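Local coordinates for protein Non-heme chloroperoxidase CPO-A1 (Streptomyces aureofaciens, PDB 1A8Q) that brominates substrates without a heme cofactor and may be the chlorinating enzyme of 7-chlorotetracycline biosynthesis, at residues 14-19 and 34-39; 68-73 and 100-105; 86-91 and 110-115; 207-212 and 236-241. All coordinates share one frame; numbering follows the deposited sequence.

Contact 1: residues 14-19 and 34-39; sequences KDWGQG and AWQDQL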
loop_
_atom_site.group_PDB
_atom_site.type_symbol
_atom_site.label_atom_id
_atom_site.label_comp_id
_atom_site.label_asym_id
_atom_site.label_seq_id
_atom_site.Cartn_x
_atom_site.Cartn_y
_atom_site.Cartn_z
ATOM N N LYS A 14 -5.881 -13.686 3.215
ATOM C CA LYS A 14 -7.270 -13.809 3.669
ATOM C C LYS A 14 -8.198 -13.720 2.464
ATOM O O LYS A 14 -7.890 -12.953 1.551
ATOM C CB LYS A 14 -7.592 -12.604 4.563
ATOM C CG LYS A 14 -6.918 -12.726 5.934
ATOM C CD LYS A 14 -7.295 -11.598 6.833
ATOM C CE LYS A 14 -6.239 -10.546 7.111
ATOM N NZ LYS A 14 -4.948 -11.163 7.586
ATOM N N ASP A 15 -9.260 -14.567 2.449
ATOM C CA ASP A 15 -10.134 -14.535 1.249
ATOM C C ASP A 15 -11.558 -14.668 1.779
ATOM O O ASP A 15 -11.904 -15.772 2.284
ATOM C CB ASP A 15 -9.768 -15.726 0.371
ATOM C CG ASP A 15 -10.615 -15.917 -0.882
ATOM O OD1 ASP A 15 -11.566 -15.157 -1.037
ATOM O OD2 ASP A 15 -10.292 -16.814 -1.658
ATOM N N TRP A 16 -12.240 -13.547 1.815
ATOM C CA TRP A 16 -13.555 -13.508 2.473
ATOM C C TRP A 16 -14.669 -13.239 1.467
ATOM O O TRP A 16 -14.537 -12.368 0.635
ATOM C CB TRP A 16 -13.519 -12.343 3.468
ATOM C CG TRP A 16 -12.673 -12.558 4.709
ATOM C CD1 TRP A 16 -11.977 -13.675 5.062
ATOM C CD2 TRP A 16 -12.423 -11.588 5.724
ATOM N NE1 TRP A 16 -11.290 -13.465 6.224
ATOM C CE2 TRP A 16 -11.569 -12.203 6.681
ATOM C CE3 TRP A 16 -12.849 -10.283 5.964
ATOM C CZ2 TRP A 16 -11.134 -11.529 7.821
ATOM C CZ3 TRP A 16 -12.428 -9.605 7.091
ATOM C CH2 TRP A 16 -11.568 -10.255 8.027
ATOM N N GLY A 17 -15.800 -13.927 1.659
ATOM C CA GLY A 17 -16.954 -13.546 0.837
ATOM C C GLY A 17 -16.997 -14.133 -0.552
ATOM O O GLY A 17 -16.188 -14.900 -1.030
ATOM N N GLN A 18 -18.069 -13.699 -1.251
ATOM C CA GLN A 18 -18.352 -14.097 -2.615
ATOM C C GLN A 18 -18.745 -12.846 -3.411
ATOM O O GLN A 18 -19.236 -11.853 -2.842
ATOM C CB GLN A 18 -19.496 -15.116 -2.682
ATOM C CG GLN A 18 -19.096 -16.570 -2.657
ATOM C CD GLN A 18 -18.802 -17.110 -1.277
ATOM O OE1 GLN A 18 -17.696 -17.632 -1.042
ATOM N NE2 GLN A 18 -19.748 -16.966 -0.353
ATOM N N GLY A 19 -18.410 -12.840 -4.693
ATOM C CA GLY A 19 -18.763 -11.605 -5.445
ATOM C C GLY A 19 -17.525 -11.138 -6.213
ATOM O O GLY A 19 -16.574 -11.908 -6.318
ATOM N N ALA A 34 -3.695 -4.891 8.102
ATOM C CA ALA A 34 -3.886 -3.472 7.960
ATOM C C ALA A 34 -5.155 -3.165 7.150
ATOM O O ALA A 34 -5.441 -1.969 7.078
ATOM C CB ALA A 34 -2.723 -2.782 7.241
ATOM N N TRP A 35 -5.827 -4.166 6.644
ATOM C CA TRP A 35 -7.008 -3.907 5.832
ATOM C C TRP A 35 -8.253 -4.546 6.438
ATOM O O TRP A 35 -9.284 -4.589 5.751
ATOM C CB TRP A 35 -6.808 -4.590 4.474
ATOM C CG TRP A 35 -5.760 -3.926 3.601
ATOM C CD1 TRP A 35 -4.650 -4.518 3.099
ATOM C CD2 TRP A 35 -5.880 -2.637 2.981
ATOM N NE1 TRP A 35 -4.001 -3.631 2.238
ATOM C CE2 TRP A 35 -4.735 -2.483 2.151
ATOM C CE3 TRP A 35 -6.742 -1.564 3.125
ATOM C CZ2 TRP A 35 -4.518 -1.297 1.432
ATOM C CZ3 TRP A 35 -6.560 -0.395 2.380
ATOM C CH2 TRP A 35 -5.403 -0.264 1.567
ATOM N N GLN A 36 -8.213 -5.081 7.660
ATOM C CA GLN A 36 -9.428 -5.801 8.092
ATOM C C GLN A 36 -10.665 -4.922 8.066
ATOM O O GLN A 36 -11.729 -5.473 7.771
ATOM C CB GLN A 36 -9.199 -6.358 9.509
ATOM C CG GLN A 36 -8.209 -7.538 9.349
ATOM C CD GLN A 36 -8.485 -8.650 10.349
ATOM O OE1 GLN A 36 -9.629 -8.823 10.776
ATOM N NE2 GLN A 36 -7.440 -9.396 10.695
ATOM N N ASP A 37 -10.573 -3.644 8.417
ATOM C CA ASP A 37 -11.777 -2.800 8.386
ATOM C C ASP A 37 -12.365 -2.750 6.968
ATOM O O ASP A 37 -13.593 -2.813 6.819
ATOM C CB ASP A 37 -11.426 -1.421 8.874
ATOM C CG ASP A 37 -11.051 -1.334 10.350
ATOM O OD1 ASP A 37 -11.902 -1.417 11.248
ATOM O OD2 ASP A 37 -9.874 -1.038 10.602
ATOM N N GLN A 38 -11.512 -2.560 5.979
ATOM C CA GLN A 38 -11.974 -2.464 4.595
ATOM C C GLN A 38 -12.428 -3.774 4.037
ATOM O O GLN A 38 -13.376 -3.856 3.237
ATOM C CB GLN A 38 -10.831 -1.900 3.674
ATOM C CG GLN A 38 -10.580 -0.448 4.007
ATOM C CD GLN A 38 -9.910 -0.171 5.325
ATOM O OE1 GLN A 38 -8.976 -0.877 5.711
ATOM N NE2 GLN A 38 -10.375 0.862 6.015
ATOM N N LEU A 39 -11.796 -4.900 4.443
ATOM C CA LEU A 39 -12.226 -6.214 4.009
ATOM C C LEU A 39 -13.680 -6.479 4.476
ATOM O O LEU A 39 -14.482 -6.905 3.637
ATOM C CB LEU A 39 -11.361 -7.308 4.681
ATOM C CG LEU A 39 -10.002 -7.442 3.944
ATOM C CD1 LEU A 39 -9.111 -8.283 4.876
ATOM C CD2 LEU A 39 -10.126 -8.099 2.592
#

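Contact 2: residues 68-73 and 100-105; sequences DFDTFA and LARYVG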
loop_
_atom_site.group_PDB
_atom_site.type_symbol
_atom_site.label_atom_id
_atom_site.label_comp_id
_atom_site.label_asym_id
_atom_site.label_seq_id
_atom_site.Cartn_x
_atom_site.Cartn_y
_atom_site.Cartn_z
ATOM N N ASP A 68 11.897 -6.401 -4.202
ATOM C CA ASP A 68 11.930 -5.427 -5.301
ATOM C C ASP A 68 10.549 -5.466 -5.964
ATOM O O ASP A 68 9.860 -6.492 -5.904
ATOM C CB ASP A 68 13.007 -5.790 -6.318
ATOM C CG ASP A 68 12.795 -7.129 -6.970
ATOM O OD1 ASP A 68 12.108 -7.188 -7.998
ATOM O OD2 ASP A 68 13.275 -8.171 -6.483
ATOM N N PHE A 69 10.198 -4.387 -6.661
ATOM C CA PHE A 69 8.826 -4.347 -7.205
ATOM C C PHE A 69 8.516 -5.359 -8.266
ATOM O O PHE A 69 7.340 -5.705 -8.446
ATOM C CB PHE A 69 8.490 -2.903 -7.658
ATOM C CG PHE A 69 8.286 -2.027 -6.442
ATOM C CD1 PHE A 69 7.122 -2.160 -5.731
ATOM C CD2 PHE A 69 9.244 -1.115 -6.040
ATOM C CE1 PHE A 69 6.905 -1.355 -4.617
ATOM C CE2 PHE A 69 9.005 -0.303 -4.936
ATOM C CZ PHE A 69 7.846 -0.441 -4.192
ATOM N N ASP A 70 9.480 -5.757 -9.128
ATOM C CA ASP A 70 9.185 -6.788 -10.116
ATOM C C ASP A 70 8.794 -8.108 -9.429
ATOM O O ASP A 70 7.841 -8.765 -9.813
ATOM C CB ASP A 70 10.455 -7.032 -10.949
ATOM C CG ASP A 70 10.695 -5.921 -11.957
ATOM O OD1 ASP A 70 9.815 -5.118 -12.297
ATOM O OD2 ASP A 70 11.854 -5.888 -12.458
ATOM N N THR A 71 9.523 -8.475 -8.359
ATOM C CA THR A 71 9.158 -9.711 -7.651
ATOM C C THR A 71 7.809 -9.545 -6.952
ATOM O O THR A 71 7.016 -10.485 -7.023
ATOM C CB THR A 71 10.223 -10.022 -6.579
ATOM O OG1 THR A 71 11.480 -10.250 -7.282
ATOM C CG2 THR A 71 9.890 -11.289 -5.822
ATOM N N PHE A 72 7.592 -8.421 -6.280
ATOM C CA PHE A 72 6.265 -8.231 -5.628
ATOM C C PHE A 72 5.125 -8.327 -6.642
ATOM O O PHE A 72 4.101 -8.951 -6.367
ATOM C CB PHE A 72 6.169 -6.853 -4.964
ATOM C CG PHE A 72 7.208 -6.617 -3.882
ATOM C CD1 PHE A 72 7.705 -7.666 -3.128
ATOM C CD2 PHE A 72 7.665 -5.319 -3.659
ATOM C CE1 PHE A 72 8.677 -7.394 -2.152
ATOM C CE2 PHE A 72 8.605 -5.056 -2.677
ATOM C CZ PHE A 72 9.090 -6.118 -1.916
ATOM N N ALA A 73 5.323 -7.696 -7.816
ATOM C CA ALA A 73 4.258 -7.772 -8.838
ATOM C C ALA A 73 4.050 -9.166 -9.362
ATOM O O ALA A 73 2.937 -9.596 -9.687
ATOM C CB ALA A 73 4.666 -6.834 -10.002
ATOM N N LEU A 100 1.185 -2.384 -7.280
ATOM C CA LEU A 100 0.018 -2.247 -8.183
ATOM C C LEU A 100 0.498 -1.675 -9.534
ATOM O O LEU A 100 0.244 -2.323 -10.533
ATOM C CB LEU A 100 -0.984 -1.303 -7.539
ATOM C CG LEU A 100 -2.417 -1.344 -8.119
ATOM C CD1 LEU A 100 -3.371 -0.547 -7.201
ATOM C CD2 LEU A 100 -2.449 -0.688 -9.484
ATOM N N ALA A 101 1.269 -0.620 -9.457
ATOM C CA ALA A 101 1.763 -0.010 -10.730
ATOM C C ALA A 101 2.622 -0.956 -11.517
ATOM O O ALA A 101 2.501 -1.116 -12.757
ATOM C CB ALA A 101 2.498 1.258 -10.353
ATOM N N ARG A 102 3.567 -1.655 -10.873
ATOM C CA ARG A 102 4.448 -2.555 -11.608
ATOM C C ARG A 102 3.718 -3.778 -12.088
ATOM O O ARG A 102 4.049 -4.325 -13.129
ATOM C CB ARG A 102 5.709 -2.859 -10.751
ATOM C CG ARG A 102 6.677 -3.794 -11.466
ATOM C CD ARG A 102 7.293 -3.178 -12.728
ATOM N NE ARG A 102 7.648 -1.798 -12.528
ATOM C CZ ARG A 102 8.813 -1.381 -12.028
ATOM N NH1 ARG A 102 9.719 -2.285 -11.680
ATOM N NH2 ARG A 102 9.016 -0.070 -11.901
ATOM N N TYR A 103 2.650 -4.257 -11.394
ATOM C CA TYR A 103 1.797 -5.305 -11.921
ATOM C C TYR A 103 1.147 -4.855 -13.251
ATOM O O TYR A 103 1.194 -5.659 -14.192
ATOM C CB TYR A 103 0.692 -5.668 -10.869
ATOM C CG TYR A 103 -0.241 -6.714 -11.456
ATOM C CD1 TYR A 103 0.013 -8.070 -11.487
ATOM C CD2 TYR A 103 -1.426 -6.235 -12.016
ATOM C CE1 TYR A 103 -0.891 -8.954 -12.076
ATOM C CE2 TYR A 103 -2.331 -7.099 -12.609
ATOM C CZ TYR A 103 -2.055 -8.432 -12.633
ATOM O OH TYR A 103 -2.968 -9.276 -13.221
ATOM N N VAL A 104 0.641 -3.645 -13.297
ATOM C CA VAL A 104 0.053 -3.175 -14.580
ATOM C C VAL A 104 1.140 -3.128 -15.662
ATOM O O VAL A 104 0.955 -3.585 -16.817
ATOM C CB VAL A 104 -0.631 -1.830 -14.374
ATOM C CG1 VAL A 104 -1.004 -1.142 -15.697
ATOM C CG2 VAL A 104 -1.923 -2.047 -13.566
ATOM N N GLY A 105 2.300 -2.626 -15.295
ATOM C CA GLY A 105 3.395 -2.467 -16.270
ATOM C C GLY A 105 3.852 -3.801 -16.811
ATOM O O GLY A 105 4.209 -3.907 -17.994
#

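Contact 3: residues 86-91 and 110-115; sequences RDVTLV and GRLRSA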
loop_
_atom_site.group_PDB
_atom_site.type_symbol
_atom_site.label_atom_id
_atom_site.label_comp_id
_atom_site.label_asym_id
_atom_site.label_seq_id
_atom_site.Cartn_x
_atom_site.Cartn_y
_atom_site.Cartn_z
ATOM N N ARG A 86 -10.926 -12.488 -12.026
ATOM C CA ARG A 86 -11.224 -11.586 -13.134
ATOM C C ARG A 86 -12.081 -10.429 -12.674
ATOM O O ARG A 86 -12.794 -10.515 -11.651
ATOM C CB ARG A 86 -12.033 -12.365 -14.201
ATOM C CG ARG A 86 -11.292 -13.543 -14.832
ATOM C CD ARG A 86 -10.226 -12.959 -15.744
ATOM N NE ARG A 86 -9.619 -13.874 -16.705
ATOM C CZ ARG A 86 -8.771 -13.384 -17.621
ATOM N NH1 ARG A 86 -8.530 -12.081 -17.663
ATOM N NH2 ARG A 86 -8.174 -14.193 -18.481
ATOM N N ASP A 87 -12.081 -9.311 -13.423
ATOM C CA ASP A 87 -12.880 -8.141 -13.088
ATOM C C ASP A 87 -12.491 -7.609 -11.717
ATOM O O ASP A 87 -13.346 -7.218 -10.937
ATOM C CB ASP A 87 -14.373 -8.459 -13.129
ATOM C CG ASP A 87 -15.266 -7.318 -13.556
ATOM O OD1 ASP A 87 -14.775 -6.326 -14.137
ATOM O OD2 ASP A 87 -16.507 -7.368 -13.353
ATOM N N VAL A 88 -11.177 -7.661 -11.454
ATOM C CA VAL A 88 -10.705 -7.302 -10.104
ATOM C C VAL A 88 -10.520 -5.818 -9.887
ATOM O O VAL A 88 -10.085 -5.064 -10.770
ATOM C CB VAL A 88 -9.337 -8.011 -9.941
ATOM C CG1 VAL A 88 -8.638 -7.600 -8.640
ATOM C CG2 VAL A 88 -9.390 -9.531 -10.054
ATOM N N THR A 89 -10.767 -5.321 -8.674
ATOM C CA THR A 89 -10.319 -3.983 -8.297
ATOM C C THR A 89 -9.106 -4.173 -7.364
ATOM O O THR A 89 -9.273 -4.873 -6.377
ATOM C CB THR A 89 -11.400 -3.187 -7.586
ATOM O OG1 THR A 89 -12.420 -2.878 -8.575
ATOM C CG2 THR A 89 -10.856 -1.833 -7.106
ATOM N N LEU A 90 -8.001 -3.545 -7.700
ATOM C CA LEU A 90 -6.833 -3.608 -6.816
ATOM C C LEU A 90 -6.832 -2.333 -6.008
ATOM O O LEU A 90 -7.049 -1.220 -6.530
ATOM C CB LEU A 90 -5.522 -3.599 -7.626
ATOM C CG LEU A 90 -5.300 -4.848 -8.497
ATOM C CD1 LEU A 90 -3.976 -4.646 -9.246
ATOM C CD2 LEU A 90 -5.275 -6.108 -7.650
ATOM N N VAL A 91 -6.615 -2.444 -4.700
ATOM C CA VAL A 91 -6.642 -1.270 -3.823
ATOM C C VAL A 91 -5.289 -1.307 -3.092
ATOM O O VAL A 91 -5.017 -2.322 -2.449
ATOM C CB VAL A 91 -7.747 -1.403 -2.771
ATOM C CG1 VAL A 91 -7.694 -0.231 -1.804
ATOM C CG2 VAL A 91 -9.126 -1.507 -3.457
ATOM N N GLY A 110 -5.642 -7.053 -18.173
ATOM C CA GLY A 110 -6.661 -7.996 -18.640
ATOM C C GLY A 110 -7.554 -8.558 -17.548
ATOM O O GLY A 110 -8.756 -8.777 -17.761
ATOM N N ARG A 111 -7.010 -8.736 -16.338
ATOM C CA ARG A 111 -7.823 -9.261 -15.235
ATOM C C ARG A 111 -8.456 -8.161 -14.407
ATOM O O ARG A 111 -9.134 -8.451 -13.400
ATOM C CB ARG A 111 -6.912 -10.071 -14.279
ATOM C CG ARG A 111 -6.418 -11.382 -14.811
ATOM C CD ARG A 111 -5.596 -12.155 -13.762
ATOM N NE ARG A 111 -5.201 -13.444 -14.309
ATOM C CZ ARG A 111 -5.891 -14.556 -14.399
ATOM N NH1 ARG A 111 -7.119 -14.663 -13.932
ATOM N NH2 ARG A 111 -5.282 -15.606 -14.952
ATOM N N LEU A 112 -8.227 -6.901 -14.753
ATOM C CA LEU A 112 -8.623 -5.820 -13.877
ATOM C C LEU A 112 -9.798 -4.992 -14.381
ATOM O O LEU A 112 -9.932 -4.700 -15.575
ATOM C CB LEU A 112 -7.472 -4.820 -13.630
ATOM C CG LEU A 112 -6.099 -5.414 -13.273
ATOM C CD1 LEU A 112 -5.090 -4.303 -13.041
ATOM C CD2 LEU A 112 -6.254 -6.286 -12.019
ATOM N N ARG A 113 -10.584 -4.553 -13.424
ATOM C CA ARG A 113 -11.669 -3.612 -13.686
ATOM C C ARG A 113 -11.238 -2.201 -13.362
ATOM O O ARG A 113 -11.539 -1.256 -14.121
ATOM C CB ARG A 113 -12.885 -3.966 -12.814
ATOM C CG ARG A 113 -14.006 -2.934 -13.057
ATOM C CD ARG A 113 -15.254 -3.551 -12.436
ATOM N NE ARG A 113 -16.469 -3.010 -12.960
ATOM C CZ ARG A 113 -17.640 -3.623 -13.036
ATOM N NH1 ARG A 113 -17.817 -4.872 -12.645
ATOM N NH2 ARG A 113 -18.619 -2.906 -13.582
ATOM N N SER A 114 -10.619 -1.991 -12.195
ATOM C CA SER A 114 -10.308 -0.645 -11.740
ATOM C C SER A 114 -9.221 -0.716 -10.633
ATOM O O SER A 114 -8.869 -1.822 -10.241
ATOM C CB SER A 114 -11.538 0.090 -11.196
ATOM O OG SER A 114 -12.160 -0.754 -10.192
ATOM N N ALA A 115 -8.750 0.444 -10.216
ATOM C CA ALA A 115 -7.649 0.503 -9.242
ATOM C C ALA A 115 -7.803 1.696 -8.332
ATOM O O ALA A 115 -8.407 2.718 -8.649
ATOM C CB ALA A 115 -6.310 0.672 -9.971
HETATM O O HOH W 1 -11.156 -8.960 -16.239
#

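Contact 4: residues 207-212 and 236-241; sequences DLKKFD and AQIIPN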
loop_
_atom_site.group_PDB
_atom_site.type_symbol
_atom_site.label_atom_id
_atom_site.label_comp_id
_atom_site.label_asym_id
_atom_site.label_seq_id
_atom_site.Cartn_x
_atom_site.Cartn_y
_atom_site.Cartn_z
ATOM N N ASP A 207 5.064 3.109 -15.880
ATOM C CA ASP A 207 4.002 2.154 -15.611
ATOM C C ASP A 207 2.631 2.840 -15.519
ATOM O O ASP A 207 1.637 2.261 -15.986
ATOM C CB ASP A 207 4.255 1.450 -14.256
ATOM C CG ASP A 207 5.436 0.500 -14.272
ATOM O OD1 ASP A 207 5.715 -0.178 -15.288
ATOM O OD2 ASP A 207 6.097 0.424 -13.224
ATOM N N LEU A 208 2.579 4.005 -14.930
ATOM C CA LEU A 208 1.335 4.761 -14.747
ATOM C C LEU A 208 0.711 5.127 -16.110
ATOM O O LEU A 208 -0.501 5.145 -16.218
ATOM C CB LEU A 208 1.488 6.042 -13.953
ATOM C CG LEU A 208 2.008 5.941 -12.493
ATOM C CD1 LEU A 208 2.163 7.307 -11.874
ATOM C CD2 LEU A 208 1.029 5.079 -11.689
ATOM N N LYS A 209 1.565 5.397 -17.093
ATOM C CA LYS A 209 1.029 5.746 -18.424
ATOM C C LYS A 209 0.371 4.556 -19.109
ATOM O O LYS A 209 -0.366 4.696 -20.114
ATOM C CB LYS A 209 2.189 6.303 -19.262
ATOM C CG LYS A 209 2.759 7.650 -18.849
ATOM C CD LYS A 209 4.001 7.939 -19.711
ATOM C CE LYS A 209 4.632 9.279 -19.401
ATOM N NZ LYS A 209 5.832 9.488 -20.312
ATOM N N LYS A 210 0.582 3.321 -18.667
ATOM C CA LYS A 210 -0.028 2.132 -19.204
ATOM C C LYS A 210 -1.384 1.818 -18.576
ATOM O O LYS A 210 -2.014 0.859 -19.035
ATOM C CB LYS A 210 0.899 0.925 -19.057
ATOM C CG LYS A 210 2.209 1.192 -19.811
ATOM C CD LYS A 210 3.079 -0.052 -19.850
ATOM C CE LYS A 210 3.904 -0.034 -21.149
ATOM N NZ LYS A 210 3.028 -0.471 -22.290
ATOM N N PHE A 211 -1.819 2.589 -17.603
ATOM C CA PHE A 211 -3.132 2.341 -16.987
ATOM C C PHE A 211 -4.209 2.660 -18.034
ATOM O O PHE A 211 -4.037 3.659 -18.756
ATOM C CB PHE A 211 -3.318 3.220 -15.769
ATOM C CG PHE A 211 -2.733 2.705 -14.459
ATOM C CD1 PHE A 211 -1.415 2.341 -14.387
ATOM C CD2 PHE A 211 -3.532 2.682 -13.327
ATOM C CE1 PHE A 211 -0.866 1.887 -13.182
ATOM C CE2 PHE A 211 -2.997 2.232 -12.116
ATOM C CZ PHE A 211 -1.671 1.843 -12.057
ATOM N N ASP A 212 -5.215 1.835 -18.126
ATOM C CA ASP A 212 -6.315 2.095 -19.061
ATOM C C ASP A 212 -7.629 1.692 -18.395
ATOM O O ASP A 212 -8.521 1.103 -19.025
ATOM C CB ASP A 212 -6.055 1.329 -20.355
ATOM C CG ASP A 212 -5.976 -0.167 -20.258
ATOM O OD1 ASP A 212 -5.955 -0.738 -19.137
ATOM O OD2 ASP A 212 -5.961 -0.862 -21.300
ATOM N N ALA A 236 -2.283 11.443 -10.303
ATOM C CA ALA A 236 -3.665 11.742 -10.744
ATOM C C ALA A 236 -3.621 12.475 -12.095
ATOM O O ALA A 236 -4.559 12.330 -12.878
ATOM C CB ALA A 236 -4.374 12.592 -9.714
ATOM N N GLN A 237 -2.527 13.160 -12.347
ATOM C CA GLN A 237 -2.373 13.826 -13.655
ATOM C C GLN A 237 -1.829 12.918 -14.728
ATOM O O GLN A 237 -2.104 13.130 -15.934
ATOM C CB GLN A 237 -1.465 15.042 -13.480
ATOM C CG GLN A 237 -2.009 16.169 -12.648
ATOM C CD GLN A 237 -3.255 16.869 -13.160
ATOM O OE1 GLN A 237 -3.662 16.745 -14.324
ATOM N NE2 GLN A 237 -3.902 17.642 -12.278
ATOM N N ILE A 238 -1.027 11.918 -14.401
ATOM C CA ILE A 238 -0.412 11.020 -15.369
ATOM C C ILE A 238 -1.295 9.874 -15.781
ATOM O O ILE A 238 -1.282 9.393 -16.935
ATOM C CB ILE A 238 0.910 10.429 -14.819
ATOM C CG1 ILE A 238 1.862 11.583 -14.499
ATOM C CG2 ILE A 238 1.509 9.412 -15.783
ATOM C CD1 ILE A 238 3.114 11.154 -13.767
ATOM N N ILE A 239 -1.971 9.246 -14.796
ATOM C CA ILE A 239 -2.843 8.124 -15.118
ATOM C C ILE A 239 -4.028 8.623 -15.939
ATOM O O ILE A 239 -4.720 9.527 -15.492
ATOM C CB ILE A 239 -3.385 7.518 -13.792
ATOM C CG1 ILE A 239 -2.197 6.897 -13.037
ATOM C CG2 ILE A 239 -4.457 6.483 -14.111
ATOM C CD1 ILE A 239 -2.605 6.560 -11.592
ATOM N N PRO A 240 -4.278 8.063 -17.112
ATOM C CA PRO A 240 -5.377 8.532 -17.941
ATOM C C PRO A 240 -6.709 8.430 -17.217
ATOM O O PRO A 240 -6.951 7.382 -16.604
ATOM C CB PRO A 240 -5.340 7.588 -19.130
ATOM C CG PRO A 240 -3.930 7.100 -19.210
ATOM C CD PRO A 240 -3.495 6.984 -17.751
ATOM N N ASN A 241 -7.542 9.444 -17.223
ATOM C CA ASN A 241 -8.855 9.449 -16.609
ATOM C C ASN A 241 -8.941 9.268 -15.094
ATOM O O ASN A 241 -10.036 9.148 -14.550
ATOM C CB ASN A 241 -9.744 8.366 -17.276
ATOM C CG ASN A 241 -9.949 8.647 -18.764
ATOM O OD1 ASN A 241 -10.151 9.798 -19.136
ATOM N ND2 ASN A 241 -9.805 7.625 -19.578
#

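Contact 1: residues 14-19 and 34-39
Trp16 and Leu39 meet in a largely apolar strand-to-helix contact near the periphery of the fold, where the end of strand 10-16 faces the first turn of helix 36-44. The outer six-membered part of the indole does the touching: Trp16 CZ3 lies 3.5 Å from Leu39 CB, and Trp16 CE3 is nearly as near at 3.6 Å. Leu39 CD1 stands over one face of the indole, 4.2 Å above its plane and displaced toward the rim, and the two side chains cross at about a right angle. Trp16 CG lies anti to the carbonyl carbon (chi1 -72°), which swings the indole from the strand toward the helix. Gln36 comes to the edge of the same ring, with its OE1 in the ring plane and 3.7 Å from Trp16 CH2; amide and indole planes stand 89° apart. The other branch of the amide, Gln36 NE2, lies 4.0 Å from Lys14 CE. Both polar ends converge on Asp33, whose OD1 accepts from Gln36 NE2 and forms a salt bridge with Lys14 NZ, so the carboxylate three residues before the helix ties strand and helix together. Leu39 also reaches Phe24 and Ala51 on strands 21-25 and 48-52. Helix 36-44 connects parallel strands 21-25 and 48-52 of the alpha/beta hydrolase sheet, and here its start packs against strand 10-16, which runs antiparallel to 48-52.

Contact 2: residues 68-73 and 100-105
Asp70 and Arg102 form a salt bridge where helices 69-82 and 96-107 cross at -77°, their local axes 8.3 Å apart. Arg102 NH1 donates to Asp70 OD1 at 2.9 Å with an N-H...O angle of 158°. The acceptor lies close to the guanidinium plane, yet the donor meets OD1 from well above the carboxylate plane, and the two planes are 57° apart. Arg102 leaves its helix with CG anti to the backbone N, which lays CG 3.6 Å from Phe69 O; the bends at chi2 and chi3 then turn the guanidinium to Asp70. Its NE makes a second salt bridge, to Asp207, and its NH2 is hydrogen-bonded to a partner outside the two segments. Within 68-73, Asp68 is the N-cap: its OD1 takes the N-H of Thr71 at 2.9 Å, and its OD2 accepts from Thr71 OG1 on the syn side. Farther along helix 69-82, Ala73 CB sits 3.6 Å from Tyr103 N, allowing the backbones to come close, while Ala73 O faces the edge of the Tyr103 ring. With one guanidinium shared between two carboxylates, the positive charge of Arg102 is probably well balanced, and its orientation is fixed by partners on both helix 69-82 and helix 205-208.

Contact 3: residues 86-91 and 110-115
Arg86 lays its guanidinium on that of Arg111, centres 4.5 Å apart and planes at 29°, a stack of like charges probably eased by the salt bridge from Arg111 NH1 to Asp84 and its hydrogen bond to Leu85 O. The bend at chi2 (-72°) brings Arg86 back over its neighbour. Asp87 follows with its side chain alongside that of Arg113, both pointing the same way; Asp87 OD2 and Arg113 NH1 close a salt bridge of 2.9 Å, and Arg113 NE pairs with the C-terminal carboxylate of Lys274. A water joins Asp87 N to Gly110 O. At Val88 the strands come into parallel register: its N donates to Arg111 O at 2.9 Å. Its O takes Arg113 N at 2.7 Å and, weakly, Ser114 N. This double acceptance marks a beta bulge, since Val88 pairs with Leu112 but Thr89 with Ser114. The strands are the two arms of a beta-alpha-beta crossover of the alpha/beta hydrolase fold, with helix 96-107 as the connection. Thr89 OG1 donates to Ser114 OG at 2.7 Å and is also bonded to Arg20, on the sheet face covered by helix 260-272. Leu90 turns to the other face, where its CG lies 3.9 Å from Leu112 CD2 and the side chains cross at about a right angle beneath Leu100 and Val104; its backbone N donates to Ser114 O at 3.2 Å.

Contact 4: residues 207-212 and 236-241
Leu208, Phe211, Ile238 and Ile239 bring together two helix ends of the alpha/beta hydrolase fold: the end of helix 205-208 with the turn that follows, which leads into strand 215-220, and the end of helix 232-238, which leads into strand 243-247. Apolar side chains supply most of the contact. Leu208 CB is the meeting point, 3.8 Å from Ile238 CG2 and 3.9 Å from Ile239 CG1, while its CD2 lies beside Ile239 CD1. Two isoleucine branches thus approach one leucine from consecutive residues, the second just past the helix end. Phe211 continues the patch: its CB touches Ile239 CG2 at 3.8 Å, and Ile239 CD1 stands 4.3 Å above one ring face, displaced toward the rim. The ring is directed by CG anti to the carbonyl carbon (chi1 -84°) and also packs on Leu100 and Val104 of helix 96-107. A long side chain adds aliphatic contact at the margin, where Lys209 CG lies 3.8 Å from Ile238 CG2; the extended chain then carries NZ away to a salt bridge with Glu206. The backbone of 207-212 is shaped by a type I turn from Leu208 to Phe211, closed by Phe211 N donating to Leu208 O at 3.2 Å. Both carbonyls of that turn's ends face proline carbons: Leu208 O lies 3.8 Å from Pro240 CD, and Phe211 O is 3.5 Å from Pro240 CG.

How the contacts relate
From the N terminus, contact 1 closes first, bringing helix 36-44 back to strand 10-16 before any other contact opens. Contacts 2 and 3 then cross: helix 69-82, strand 88-93, helix 96-107 and strand 112-118 follow in turn, with their segments alternating. Leu100 meets Leu90 and Val104 meets Leu112, so helix 96-107 rests on the parallel strands. Contact 4 closes last, in series with the others, and ties the two connections before the C-terminal sheet strands. It reaches contact 2 through Asp207, and contact 3 through Phe211 against Ala115. Contact 1 touches contact 3 through Trp35 against Val91.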